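Local coordinates for envelope glycoprotein E (Human herpesvirus 1, PDB 2GIY) that forms, with glycoprotein I, a viral receptor for the Fc part of host IgG and drives cell-to-cell spread of the virus at cell junctions, at residues R14-P18 / N32-H36; V56-E62 / Q169-A173; C69-P73 / A88-T92; R94-Y100 / S113-E119. All blocks are in the same frame, centred on the assembly; numbering follows the deposited sequence.

Contact 1 (R14-P18 / N32-H36); sequences RMETP and NVSIH
R14 brings NH2 over one face of the H36 imidazole, the two side chains running side by side in the same direction with their planes 23° apart. NH2 makes the nearest approach, 3.5 Å from H36 CD2, while NH1 sits beside H36 CB. An extended start (CG anti to the backbone N, chi1 -167°) followed by a bend at chi3 folds the head of R14 back over the ring. NH1 of R14 also forms a salt bridge with E67 of the second subunit, whose chain further gives the backbone carbonyl of P178 to H36 ND1 in a weak bond; this pair is thus part of the interface with the second subunit. Beneath these side chains, strands 14-16 and 34-36 form a two-stranded antiparallel ladder in this immunoglobulin V-like C-terminal domain of the ectodomain, their axes 4.8 Å apart and at 170°. R14-H36 and E16-S34 are hydrogen-bonded pairs, each closed by two bonds, among them S34 N to E16 O at 2.8 Å. M15 and I35, a non-hydrogen-bonded pair, point to the other face and pack onto V150. There M15 crosses V33, with CG 3.7 Å from V33 CG1, and runs alongside I35, with CG 4.0 Å from I35 CG1. Past the ladder, T17 CB rests 3.8 Å from V33 CG2, and a water joins T17 OG1 (2.9 Å from the water oxygen) to the backbone N of N32.

Contact 2 (V56-E62 / Q169-A173); sequences VPTSCAE and QYRNA
This is a surface contact between two irregular loops, in which one arginine reaches the carbonyls of a turn; segment 56-62 follows strand 45-54, and segment 169-173 leads into strand 173-176. The 57-60 part is a type I beta turn, closed by C60 N to P57 O, and C60 is tied by a disulfide to C86. R171 bends at chi2 (-66°), which carries its guanidinium into the turn. There NH2 gives a hydrogen bond to T58 O (2.8 Å, 158° at the hydrogen) in the carbonyl plane and on a lone pair, and NE makes a weak one to C60 O (3.0 Å). Both oxygens lie at the guanidinium edge. On the far side of the group NH1 turns back to its own loop, reaching Y170 O at 2.9 Å from above that carbonyl plane, and also A168 O. The aliphatic part is packed as well: R171 CG lies 3.6 Å from V56 CG1. A water close to both V56 O and Q169 O, its oxygen 2.8 Å from Q169 O, sits over one guanidinium face. The positive charge is probably stabilised by the negative ends of several peptide dipoles, with no carboxylate among these acceptors.

Contact 3 (C69-P73 / A88-T92); sequences CLYHP and ASTWT
P73 sets its pyrrolidine ring over one face of the W91 indole. Its CB stands 4.1 Å from the centroid of the six-membered ring and 20° off the ring normal, which qualifies as a CH-pi contact, while CG reaches the rim near CH2. In the indole, W91 CG is wedged between the backbone N and the carbonyl carbon (chi1 57°). This swings the benzo end toward segment 69-73, where it meets L70: CH2 comes within 3.5 Å of L70 O, close to the ring plane, and L70 CD2 packs 4.0 Å from CZ3, the two side chains crossing at about a right angle. T90, by contrast, has OG1 on the far side of CB from its own N. From there the hydroxyl donates to P73 O at 2.8 Å, tilted 22° from the carbonyl plane, so the same proline is held by its carbonyl as well as by its ring. At the start of the contact C69 CB packs against S89, 3.9 Å from S89 CB. S89 OG is hydrogen-bonded to C78 O, whereas S89 O is buried by the contact with no polar partner. C69 is bonded to C78 by a disulfide, which puts both segments in touch with that one residue, covalently from C69 and by a hydrogen bond from S89. L70 and W91 also touch strand 144-152. The arrangement is that of a short, weakly bonded helix, 67-71, pinned by a disulfide and by a CH-pi contact to the chain leading into strand 96-103 of the immunoglobulin V-like domain.

Contact 4 (R94-Y100 / S113-E119); sequences RLAVRSY and SAEAHME
Backbone bonds dominate the meeting of V97 with H117 and of S99 with E115, the hydrogen-bonded pairs of antiparallel strands 96-100 and 113-118. H117 N reaches V97 O at 2.8 Å, and E119 N extends the ladder to L95 O (2.9 Å, 171° at the hydrogen). S99 O takes two donors, A114 N and the longer E115 N at 3.2 Å, the latter from above the carbonyl plane.

Side-chain polar contacts are fewer. Within its own strand H117 NE2 donates to E115 OE1 (3.1 Å) in the imidazole plane, though from above the carboxylate plane. A water gathers R98 NH1, S113 OG and E115 O. R98 carries its other nitrogens away, NE to S130 O, and makes a cation-pi contact with W126; S99 OG goes to D48.

Among the van der Waals contacts, M118, bent at chi3 (-81°), brings CE to 4.1 Å from A96 CB, and A116 CB lies 3.7 Å from R98 NH1. The Y100 ring passes S113, its CD2 3.6 Å from S113 CA.

A114 and E115 both facing S99 make a classic beta bulge, shifting the register by one before Y100 meets S113. With strand axes 4.4 Å apart and at 160°, this is a twisted antiparallel edge pair, strand 113-118 being outermost within the chain in the six-stranded mixed sheet of an immunoglobulin V-like domain, inside the Fc-binding region.

Overall arrangement
From the N terminus, contact 1 comes first and closes the short loop 19-31, joining strands 11-16 and 34-39 as a two-stranded antiparallel pair within the chain. Contact 2 then opens at 56-62 and closes only at 169-173, so its long loop encloses both contact 3 and contact 4. These two follow in series, 69-73 with 88-92 and 94-100 with 113-119, adjoining in sequence but with centres about 18 Å apart. Contact 3 ties short helix 67-71 to the chain before strand 96-103, whereas contact 4 builds the sheet edge. Contacts 2 and 4 lie on opposite sides of the chain's centre, about 28 Å between centres, as do contacts 1 and 3. None cross.

Contact 1 (R14-P18 / N32-H36)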
loop_
_atom_site.group_PDB
_atom_site.type_symbol
_atom_site.label_atom_id
_atom_site.label_comp_id
_atom_site.label_asym_id
_atom_site.label_seq_id
_atom_site.Cartn_x
_atom_site.Cartn_y
_atom_site.Cartn_z
ATOM N N ARG A 14 -2.515 -4.043 4.892
ATOM C CA ARG A 14 -1.836 -2.798 4.561
ATOM C C ARG A 14 -0.472 -2.822 5.240
ATOM O O ARG A 14 -0.371 -3.174 6.412
ATOM C CB ARG A 14 -2.658 -1.603 5.057
ATOM C CG ARG A 14 -2.204 -0.265 4.494
ATOM C CD ARG A 14 -3.135 0.887 4.875
ATOM N NE ARG A 14 -2.972 1.322 6.262
ATOM C CZ ARG A 14 -3.516 0.721 7.315
ATOM N NH1 ARG A 14 -4.275 -0.355 7.156
ATOM N NH2 ARG A 14 -3.299 1.195 8.533
ATOM N N MET A 15 0.573 -2.468 4.496
ATOM C CA MET A 15 1.930 -2.456 5.032
ATOM C C MET A 15 2.598 -1.098 4.838
ATOM O O MET A 15 2.410 -0.442 3.812
ATOM C CB MET A 15 2.783 -3.532 4.353
ATOM C CG MET A 15 4.196 -3.643 4.909
ATOM S SD MET A 15 5.253 -4.750 3.942
ATOM C CE MET A 15 4.372 -6.294 4.128
ATOM N N GLU A 16 3.382 -0.690 5.828
ATOM C CA GLU A 16 4.093 0.583 5.780
ATOM C C GLU A 16 5.502 0.414 6.330
ATOM O O GLU A 16 5.704 -0.239 7.350
ATOM C CB GLU A 16 3.355 1.635 6.615
ATOM C CG GLU A 16 2.064 2.155 6.004
ATOM C CD GLU A 16 2.306 3.242 4.973
ATOM O OE1 GLU A 16 2.907 4.276 5.333
ATOM O OE2 GLU A 16 1.896 3.066 3.804
ATOM N N THR A 17 6.477 0.998 5.646
ATOM C CA THR A 17 7.862 0.934 6.095
ATOM C C THR A 17 8.757 1.804 5.234
ATOM O O THR A 17 8.486 2.003 4.054
ATOM C CB THR A 17 8.432 -0.498 6.034
ATOM O OG1 THR A 17 9.820 -0.468 6.404
ATOM C CG2 THR A 17 8.309 -1.063 4.623
ATOM N N PRO A 18 9.821 2.361 5.828
ATOM C CA PRO A 18 10.737 3.197 5.048
ATOM C C PRO A 18 11.368 2.272 4.011
ATOM O O PRO A 18 11.482 1.065 4.247
ATOM C CB PRO A 18 11.743 3.665 6.093
ATOM C CG PRO A 18 10.913 3.750 7.334
ATOM C CD PRO A 18 10.100 2.478 7.270
ATOM N N ASN A 32 11.320 -1.385 11.035
ATOM C CA ASN A 32 10.142 -0.787 11.642
ATOM C C ASN A 32 8.976 -0.872 10.670
ATOM O O ASN A 32 8.460 0.141 10.202
ATOM C CB ASN A 32 10.429 0.671 12.007
ATOM C CG ASN A 32 9.262 1.341 12.698
ATOM O OD1 ASN A 32 8.693 0.797 13.647
ATOM N ND2 ASN A 32 8.904 2.532 12.234
ATOM N N VAL A 33 8.584 -2.101 10.358
ATOM C CA VAL A 33 7.483 -2.348 9.444
ATOM C C VAL A 33 6.175 -2.379 10.222
ATOM O O VAL A 33 6.113 -2.928 11.322
ATOM C CB VAL A 33 7.658 -3.706 8.725
ATOM C CG1 VAL A 33 6.509 -3.943 7.756
ATOM C CG2 VAL A 33 8.994 -3.734 7.994
ATOM N N SER A 34 5.142 -1.772 9.651
ATOM C CA SER A 34 3.827 -1.755 10.274
ATOM C C SER A 34 2.891 -2.520 9.352
ATOM O O SER A 34 2.818 -2.243 8.152
ATOM C CB SER A 34 3.330 -0.318 10.447
ATOM O OG SER A 34 2.085 -0.302 11.118
ATOM N N ILE A 35 2.178 -3.487 9.913
ATOM C CA ILE A 35 1.264 -4.302 9.126
ATOM C C ILE A 35 -0.082 -4.416 9.825
ATOM O O ILE A 35 -0.152 -4.819 10.984
ATOM C CB ILE A 35 1.826 -5.723 8.938
ATOM C CG1 ILE A 35 3.156 -5.662 8.181
ATOM C CG2 ILE A 35 0.818 -6.589 8.185
ATOM C CD1 ILE A 35 3.915 -6.962 8.206
ATOM N N HIS A 36 -1.143 -4.072 9.107
ATOM C CA HIS A 36 -2.491 -4.148 9.647
ATOM C C HIS A 36 -3.311 -5.087 8.783
ATOM O O HIS A 36 -3.196 -5.083 7.560
ATOM C CB HIS A 36 -3.140 -2.763 9.655
ATOM C CG HIS A 36 -2.498 -1.802 10.603
ATOM N ND1 HIS A 36 -2.980 -1.573 11.874
ATOM C CD2 HIS A 36 -1.396 -1.026 10.474
ATOM C CE1 HIS A 36 -2.202 -0.697 12.486
ATOM N NE2 HIS A 36 -1.234 -0.350 11.658
HETATM O O HOH W 1 11.806 -0.491 8.564
#

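Contact 2 (V56-E62 / Q169-A173)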
loop_
_atom_site.group_PDB
_atom_site.type_symbol
_atom_site.label_atom_id
_atom_site.label_comp_id
_atom_site.label_asym_id
_atom_site.label_seq_id
_atom_site.Cartn_x
_atom_site.Cartn_y
_atom_site.Cartn_z
ATOM N N VAL A 56 23.124 -8.054 -3.294
ATOM C CA VAL A 56 23.266 -6.844 -4.097
ATOM C C VAL A 56 24.730 -6.728 -4.524
ATOM O O VAL A 56 25.571 -6.233 -3.775
ATOM C CB VAL A 56 22.854 -5.578 -3.298
ATOM C CG1 VAL A 56 23.032 -4.323 -4.165
ATOM C CG2 VAL A 56 21.397 -5.692 -2.864
ATOM N N PRO A 57 25.052 -7.208 -5.734
ATOM C CA PRO A 57 26.433 -7.141 -6.220
ATOM C C PRO A 57 26.978 -5.721 -6.273
ATOM O O PRO A 57 26.254 -4.772 -6.558
ATOM C CB PRO A 57 26.344 -7.768 -7.607
ATOM C CG PRO A 57 25.237 -8.776 -7.447
ATOM C CD PRO A 57 24.208 -7.980 -6.664
ATOM N N THR A 58 28.268 -5.597 -5.996
ATOM C CA THR A 58 28.959 -4.317 -6.014
ATOM C C THR A 58 28.870 -3.665 -7.394
ATOM O O THR A 58 28.796 -2.440 -7.509
ATOM C CB THR A 58 30.446 -4.514 -5.662
ATOM O OG1 THR A 58 30.548 -5.158 -4.386
ATOM C CG2 THR A 58 31.176 -3.180 -5.625
ATOM N N SER A 59 28.873 -4.491 -8.436
ATOM C CA SER A 59 28.818 -3.999 -9.809
ATOM C C SER A 59 27.426 -3.627 -10.317
ATOM O O SER A 59 27.279 -3.190 -11.455
ATOM C CB SER A 59 29.463 -5.018 -10.758
ATOM O OG SER A 59 28.949 -6.317 -10.540
ATOM N N CYS A 60 26.403 -3.800 -9.484
ATOM C CA CYS A 60 25.053 -3.427 -9.885
ATOM C C CYS A 60 24.872 -1.932 -9.681
ATOM O O CYS A 60 25.253 -1.390 -8.641
ATOM C CB CYS A 60 24.003 -4.174 -9.054
ATOM S SG CYS A 60 23.833 -5.933 -9.471
ATOM N N ALA A 61 24.300 -1.265 -10.680
ATOM C CA ALA A 61 24.053 0.169 -10.593
ATOM C C ALA A 61 22.836 0.351 -9.700
ATOM O O ALA A 61 22.740 1.304 -8.931
ATOM C CB ALA A 61 23.777 0.744 -11.978
ATOM N N GLU A 62 21.904 -0.586 -9.813
ATOM C CA GLU A 62 20.686 -0.553 -9.024
ATOM C C GLU A 62 20.041 -1.928 -9.033
ATOM O O GLU A 62 20.309 -2.745 -9.916
ATOM C CB GLU A 62 19.714 0.474 -9.603
ATOM C CG GLU A 62 19.497 0.331 -11.098
ATOM C CD GLU A 62 18.554 1.380 -11.650
ATOM O OE1 GLU A 62 18.803 2.582 -11.418
ATOM O OE2 GLU A 62 17.566 0.998 -12.315
ATOM N N GLN A 169 27.964 -0.001 0.318
ATOM C CA GLN A 169 27.305 -1.108 -0.371
ATOM C C GLN A 169 25.922 -0.765 -0.903
ATOM O O GLN A 169 25.356 -1.510 -1.703
ATOM C CB GLN A 169 27.171 -2.298 0.574
ATOM C CG GLN A 169 28.487 -2.846 1.081
ATOM C CD GLN A 169 28.291 -3.809 2.232
ATOM O OE1 GLN A 169 27.983 -3.397 3.354
ATOM N NE2 GLN A 169 28.453 -5.098 1.962
ATOM N N TYR A 170 25.381 0.361 -0.454
ATOM C CA TYR A 170 24.051 0.785 -0.863
ATOM C C TYR A 170 23.852 0.973 -2.364
ATOM O O TYR A 170 24.649 1.631 -3.039
ATOM C CB TYR A 170 23.673 2.096 -0.160
ATOM C CG TYR A 170 22.283 2.574 -0.509
ATOM C CD1 TYR A 170 21.170 2.121 0.197
ATOM C CD2 TYR A 170 22.074 3.438 -1.581
ATOM C CE1 TYR A 170 19.882 2.516 -0.160
ATOM C CE2 TYR A 170 20.792 3.837 -1.949
ATOM C CZ TYR A 170 19.703 3.373 -1.236
ATOM O OH TYR A 170 18.435 3.756 -1.604
ATOM N N ARG A 171 22.765 0.397 -2.870
ATOM C CA ARG A 171 22.388 0.527 -4.267
ATOM C C ARG A 171 20.885 0.770 -4.284
ATOM O O ARG A 171 20.121 0.057 -3.629
ATOM C CB ARG A 171 22.719 -0.743 -5.057
ATOM C CG ARG A 171 24.203 -1.065 -5.125
ATOM C CD ARG A 171 24.992 -0.029 -5.919
ATOM N NE ARG A 171 26.387 -0.444 -6.051
ATOM C CZ ARG A 171 27.302 -0.316 -5.096
ATOM N NH1 ARG A 171 26.978 0.229 -3.933
ATOM N NH2 ARG A 171 28.539 -0.753 -5.295
ATOM N N ASN A 172 20.464 1.789 -5.024
ATOM C CA ASN A 172 19.054 2.129 -5.124
ATOM C C ASN A 172 18.245 0.950 -5.653
ATOM O O ASN A 172 18.689 0.244 -6.557
ATOM C CB ASN A 172 18.876 3.320 -6.067
ATOM C CG ASN A 172 17.438 3.781 -6.160
ATOM O OD1 ASN A 172 16.642 3.450 -5.149
ATOM N ND2 ASN A 172 17.048 4.440 -7.123
ATOM N N ALA A 173 17.059 0.744 -5.086
ATOM C CA ALA A 173 16.171 -0.327 -5.524
ATOM C C ALA A 173 15.015 0.306 -6.293
ATOM O O ALA A 173 14.389 1.252 -5.817
ATOM C CB ALA A 173 15.636 -1.104 -4.321
HETATM O O HOH W 2 26.664 -3.294 -3.470
#

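Contact 3 (C69-P73 / A88-T92)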
loop_
_atom_site.group_PDB
_atom_site.type_symbol
_atom_site.label_atom_id
_atom_site.label_comp_id
_atom_site.label_asym_id
_atom_site.label_seq_id
_atom_site.Cartn_x
_atom_site.Cartn_y
_atom_site.Cartn_z
ATOM N N CYS A 69 6.364 -10.664 -10.847
ATOM C CA CYS A 69 7.014 -11.936 -10.566
ATOM C C CYS A 69 6.814 -12.433 -9.137
ATOM O O CYS A 69 6.818 -13.638 -8.887
ATOM C CB CYS A 69 8.508 -11.830 -10.848
ATOM S SG CYS A 69 8.932 -12.022 -12.606
ATOM N N LEU A 70 6.654 -11.508 -8.197
ATOM C CA LEU A 70 6.452 -11.898 -6.808
ATOM C C LEU A 70 5.235 -12.811 -6.685
ATOM O O LEU A 70 5.214 -13.718 -5.851
ATOM C CB LEU A 70 6.263 -10.653 -5.930
ATOM C CG LEU A 70 7.374 -9.597 -5.982
ATOM C CD1 LEU A 70 7.024 -8.443 -5.048
ATOM C CD2 LEU A 70 8.707 -10.218 -5.573
ATOM N N TYR A 71 4.229 -12.582 -7.527
ATOM C CA TYR A 71 3.008 -13.379 -7.487
ATOM C C TYR A 71 3.108 -14.729 -8.188
ATOM O O TYR A 71 2.308 -15.626 -7.922
ATOM C CB TYR A 71 1.837 -12.579 -8.064
ATOM C CG TYR A 71 1.619 -11.264 -7.360
ATOM C CD1 TYR A 71 2.292 -10.114 -7.765
ATOM C CD2 TYR A 71 0.778 -11.178 -6.253
ATOM C CE1 TYR A 71 2.137 -8.911 -7.083
ATOM C CE2 TYR A 71 0.615 -9.984 -5.565
ATOM C CZ TYR A 71 1.297 -8.857 -5.980
ATOM O OH TYR A 71 1.154 -7.684 -5.275
ATOM N N HIS A 72 4.078 -14.868 -9.087
ATOM C CA HIS A 72 4.297 -16.125 -9.803
ATOM C C HIS A 72 5.794 -16.289 -10.066
ATOM O O HIS A 72 6.250 -16.256 -11.209
ATOM C CB HIS A 72 3.503 -16.152 -11.117
ATOM C CG HIS A 72 3.578 -14.882 -11.905
ATOM N ND1 HIS A 72 4.741 -14.438 -12.497
ATOM C CD2 HIS A 72 2.627 -13.967 -12.212
ATOM C CE1 HIS A 72 4.504 -13.306 -13.138
ATOM N NE2 HIS A 72 3.228 -12.999 -12.981
ATOM N N PRO A 73 6.575 -16.476 -8.987
ATOM C CA PRO A 73 8.029 -16.648 -8.998
ATOM C C PRO A 73 8.538 -17.882 -9.735
ATOM O O PRO A 73 9.747 -18.073 -9.863
ATOM C CB PRO A 73 8.380 -16.680 -7.510
ATOM C CG PRO A 73 7.178 -17.333 -6.906
ATOM C CD PRO A 73 6.045 -16.637 -7.618
ATOM N N ALA A 88 15.386 -8.902 -8.302
ATOM C CA ALA A 88 14.688 -9.627 -7.247
ATOM C C ALA A 88 13.399 -10.053 -7.947
ATOM O O ALA A 88 12.502 -9.233 -8.161
ATOM C CB ALA A 88 14.390 -8.702 -6.072
ATOM N N SER A 89 13.321 -11.324 -8.329
ATOM C CA SER A 89 12.154 -11.824 -9.057
ATOM C C SER A 89 11.749 -13.241 -8.691
ATOM O O SER A 89 10.701 -13.725 -9.120
ATOM C CB SER A 89 12.433 -11.775 -10.561
ATOM O OG SER A 89 13.520 -12.630 -10.893
ATOM N N THR A 90 12.588 -13.918 -7.922
ATOM C CA THR A 90 12.287 -15.282 -7.519
ATOM C C THR A 90 13.154 -15.609 -6.316
ATOM O O THR A 90 14.064 -14.852 -5.980
ATOM C CB THR A 90 12.585 -16.278 -8.669
ATOM O OG1 THR A 90 12.004 -17.551 -8.368
ATOM C CG2 THR A 90 14.094 -16.444 -8.854
ATOM N N TRP A 91 12.873 -16.726 -5.659
ATOM C CA TRP A 91 13.664 -17.101 -4.504
ATOM C C TRP A 91 13.557 -18.585 -4.207
ATOM O O TRP A 91 12.688 -19.284 -4.732
ATOM C CB TRP A 91 13.219 -16.278 -3.282
ATOM C CG TRP A 91 11.758 -16.431 -2.956
ATOM C CD1 TRP A 91 11.195 -17.355 -2.125
ATOM C CD2 TRP A 91 10.674 -15.666 -3.498
ATOM N NE1 TRP A 91 9.826 -17.215 -2.114
ATOM C CE2 TRP A 91 9.480 -16.185 -2.949
ATOM C CE3 TRP A 91 10.596 -14.590 -4.394
ATOM C CZ2 TRP A 91 8.216 -15.667 -3.271
ATOM C CZ3 TRP A 91 9.338 -14.074 -4.715
ATOM C CH2 TRP A 91 8.168 -14.615 -4.152
ATOM N N THR A 92 14.471 -19.063 -3.379
ATOM C CA THR A 92 14.485 -20.453 -2.966
ATOM C C THR A 92 14.350 -20.415 -1.449
ATOM O O THR A 92 13.259 -20.612 -0.913
ATOM C CB THR A 92 15.800 -21.152 -3.387
ATOM O OG1 THR A 92 16.925 -20.370 -2.965
ATOM C CG2 THR A 92 15.844 -21.316 -4.910
#

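Contact 4 (R94-Y100 / S113-E119)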
loop_
_atom_site.group_PDB
_atom_site.type_symbol
_atom_site.label_atom_id
_atom_site.label_comp_id
_atom_site.label_asym_id
_atom_site.label_seq_id
_atom_site.Cartn_x
_atom_site.Cartn_y
_atom_site.Cartn_z
ATOM N N ARG A 94 13.969 -18.869 2.234
ATOM C CA ARG A 94 13.266 -17.722 2.798
ATOM C C ARG A 94 14.014 -17.382 4.082
ATOM O O ARG A 94 14.230 -18.254 4.925
ATOM C CB ARG A 94 11.807 -18.076 3.101
ATOM C CG ARG A 94 10.972 -18.314 1.855
ATOM C CD ARG A 94 9.556 -18.759 2.186
ATOM N NE ARG A 94 9.531 -20.059 2.850
ATOM C CZ ARG A 94 8.418 -20.714 3.169
ATOM N NH1 ARG A 94 7.233 -20.191 2.881
ATOM N NH2 ARG A 94 8.490 -21.892 3.776
ATOM N N LEU A 95 14.424 -16.124 4.223
ATOM C CA LEU A 95 15.177 -15.680 5.394
ATOM C C LEU A 95 14.443 -15.936 6.706
ATOM O O LEU A 95 15.032 -16.395 7.686
ATOM C CB LEU A 95 15.499 -14.183 5.278
ATOM C CG LEU A 95 16.297 -13.595 6.450
ATOM C CD1 LEU A 95 17.713 -14.162 6.448
ATOM C CD2 LEU A 95 16.336 -12.077 6.348
ATOM N N ALA A 96 13.155 -15.625 6.729
ATOM C CA ALA A 96 12.360 -15.832 7.927
ATOM C C ALA A 96 10.893 -15.891 7.564
ATOM O O ALA A 96 10.465 -15.301 6.570
ATOM C CB ALA A 96 12.610 -14.703 8.924
ATOM N N VAL A 97 10.125 -16.612 8.372
ATOM C CA VAL A 97 8.696 -16.745 8.146
ATOM C C VAL A 97 7.965 -16.875 9.476
ATOM O O VAL A 97 8.337 -17.696 10.316
ATOM C CB VAL A 97 8.357 -18.013 7.323
ATOM C CG1 VAL A 97 6.851 -18.104 7.113
ATOM C CG2 VAL A 97 9.085 -17.995 5.981
ATOM N N ARG A 98 6.950 -16.043 9.679
ATOM C CA ARG A 98 6.139 -16.142 10.884
ATOM C C ARG A 98 4.775 -16.553 10.343
ATOM O O ARG A 98 4.193 -15.855 9.498
ATOM C CB ARG A 98 6.064 -14.804 11.632
ATOM C CG ARG A 98 5.569 -14.954 13.065
ATOM C CD ARG A 98 5.643 -13.652 13.861
ATOM N NE ARG A 98 6.950 -13.397 14.475
ATOM C CZ ARG A 98 7.466 -14.100 15.484
ATOM N NH1 ARG A 98 6.800 -15.122 16.000
ATOM N NH2 ARG A 98 8.635 -13.757 16.005
ATOM N N SER A 99 4.278 -17.696 10.807
ATOM C CA SER A 99 3.003 -18.214 10.328
ATOM C C SER A 99 1.884 -18.127 11.348
ATOM O O SER A 99 2.116 -18.201 12.554
ATOM C CB SER A 99 3.176 -19.663 9.874
ATOM O OG SER A 99 4.161 -19.743 8.856
ATOM N N TYR A 100 0.668 -17.968 10.835
ATOM C CA TYR A 100 -0.527 -17.850 11.655
ATOM C C TYR A 100 -1.564 -18.812 11.086
ATOM O O TYR A 100 -1.674 -18.966 9.870
ATOM C CB TYR A 100 -1.071 -16.414 11.592
ATOM C CG TYR A 100 -0.046 -15.334 11.892
ATOM C CD1 TYR A 100 0.987 -15.044 10.989
ATOM C CD2 TYR A 100 -0.101 -14.610 13.080
ATOM C CE1 TYR A 100 1.937 -14.059 11.270
ATOM C CE2 TYR A 100 0.843 -13.626 13.373
ATOM C CZ TYR A 100 1.858 -13.356 12.465
ATOM O OH TYR A 100 2.785 -12.392 12.767
ATOM N N SER A 113 -1.215 -16.690 16.056
ATOM C CA SER A 113 0.192 -16.989 15.793
ATOM C C SER A 113 0.389 -18.493 15.986
ATOM O O SER A 113 -0.130 -19.069 16.946
ATOM C CB SER A 113 1.082 -16.210 16.770
ATOM O OG SER A 113 2.449 -16.561 16.617
ATOM N N ALA A 114 1.135 -19.127 15.085
ATOM C CA ALA A 114 1.354 -20.566 15.168
ATOM C C ALA A 114 2.812 -21.009 15.124
ATOM O O ALA A 114 3.273 -21.727 16.013
ATOM C CB ALA A 114 0.571 -21.267 14.061
ATOM N N GLU A 115 3.537 -20.609 14.084
ATOM C CA GLU A 115 4.935 -21.006 13.956
ATOM C C GLU A 115 5.843 -19.853 13.551
ATOM O O GLU A 115 5.382 -18.814 13.068
ATOM C CB GLU A 115 5.088 -22.127 12.923
ATOM C CG GLU A 115 4.220 -23.349 13.164
ATOM C CD GLU A 115 4.653 -24.543 12.325
ATOM O OE1 GLU A 115 5.297 -24.336 11.273
ATOM O OE2 GLU A 115 4.344 -25.689 12.713
ATOM N N ALA A 116 7.142 -20.049 13.755
ATOM C CA ALA A 116 8.131 -19.044 13.394
ATOM C C ALA A 116 9.418 -19.751 12.997
ATOM O O ALA A 116 9.873 -20.663 13.685
ATOM C CB ALA A 116 8.390 -18.104 14.565
ATOM N N HIS A 117 9.998 -19.319 11.883
ATOM C CA HIS A 117 11.229 -19.904 11.374
ATOM C C HIS A 117 12.184 -18.805 10.953
ATOM O O HIS A 117 11.764 -17.752 10.472
ATOM C CB HIS A 117 10.922 -20.787 10.167
ATOM C CG HIS A 117 9.911 -21.856 10.441
ATOM N ND1 HIS A 117 10.251 -23.091 10.947
ATOM C CD2 HIS A 117 8.565 -21.869 10.293
ATOM C CE1 HIS A 117 9.160 -23.821 11.096
ATOM N NE2 HIS A 117 8.122 -23.101 10.706
ATOM N N MET A 118 13.475 -19.050 11.141
ATOM C CA MET A 118 14.482 -18.078 10.750
ATOM C C MET A 118 15.765 -18.800 10.383
ATOM O O MET A 118 16.171 -19.741 11.062
ATOM C CB MET A 118 14.757 -17.080 11.882
ATOM C CG MET A 118 15.816 -16.031 11.522
ATOM S SD MET A 118 16.016 -14.727 12.751
ATOM C CE MET A 118 14.636 -13.660 12.309
ATOM N N GLU A 119 16.383 -18.366 9.290
ATOM C CA GLU A 119 17.630 -18.952 8.837
ATOM C C GLU A 119 18.737 -18.594 9.816
ATOM O O GLU A 119 18.725 -17.515 10.415
ATOM C CB GLU A 119 18.008 -18.406 7.455
ATOM C CG GLU A 119 17.329 -19.076 6.277
ATOM C CD GLU A 119 17.677 -18.394 4.959
ATOM O OE1 GLU A 119 18.864 -18.062 4.756
ATOM O OE2 GLU A 119 16.769 -18.195 4.125
HETATM O O HOH W 3 4.514 -17.029 14.976
#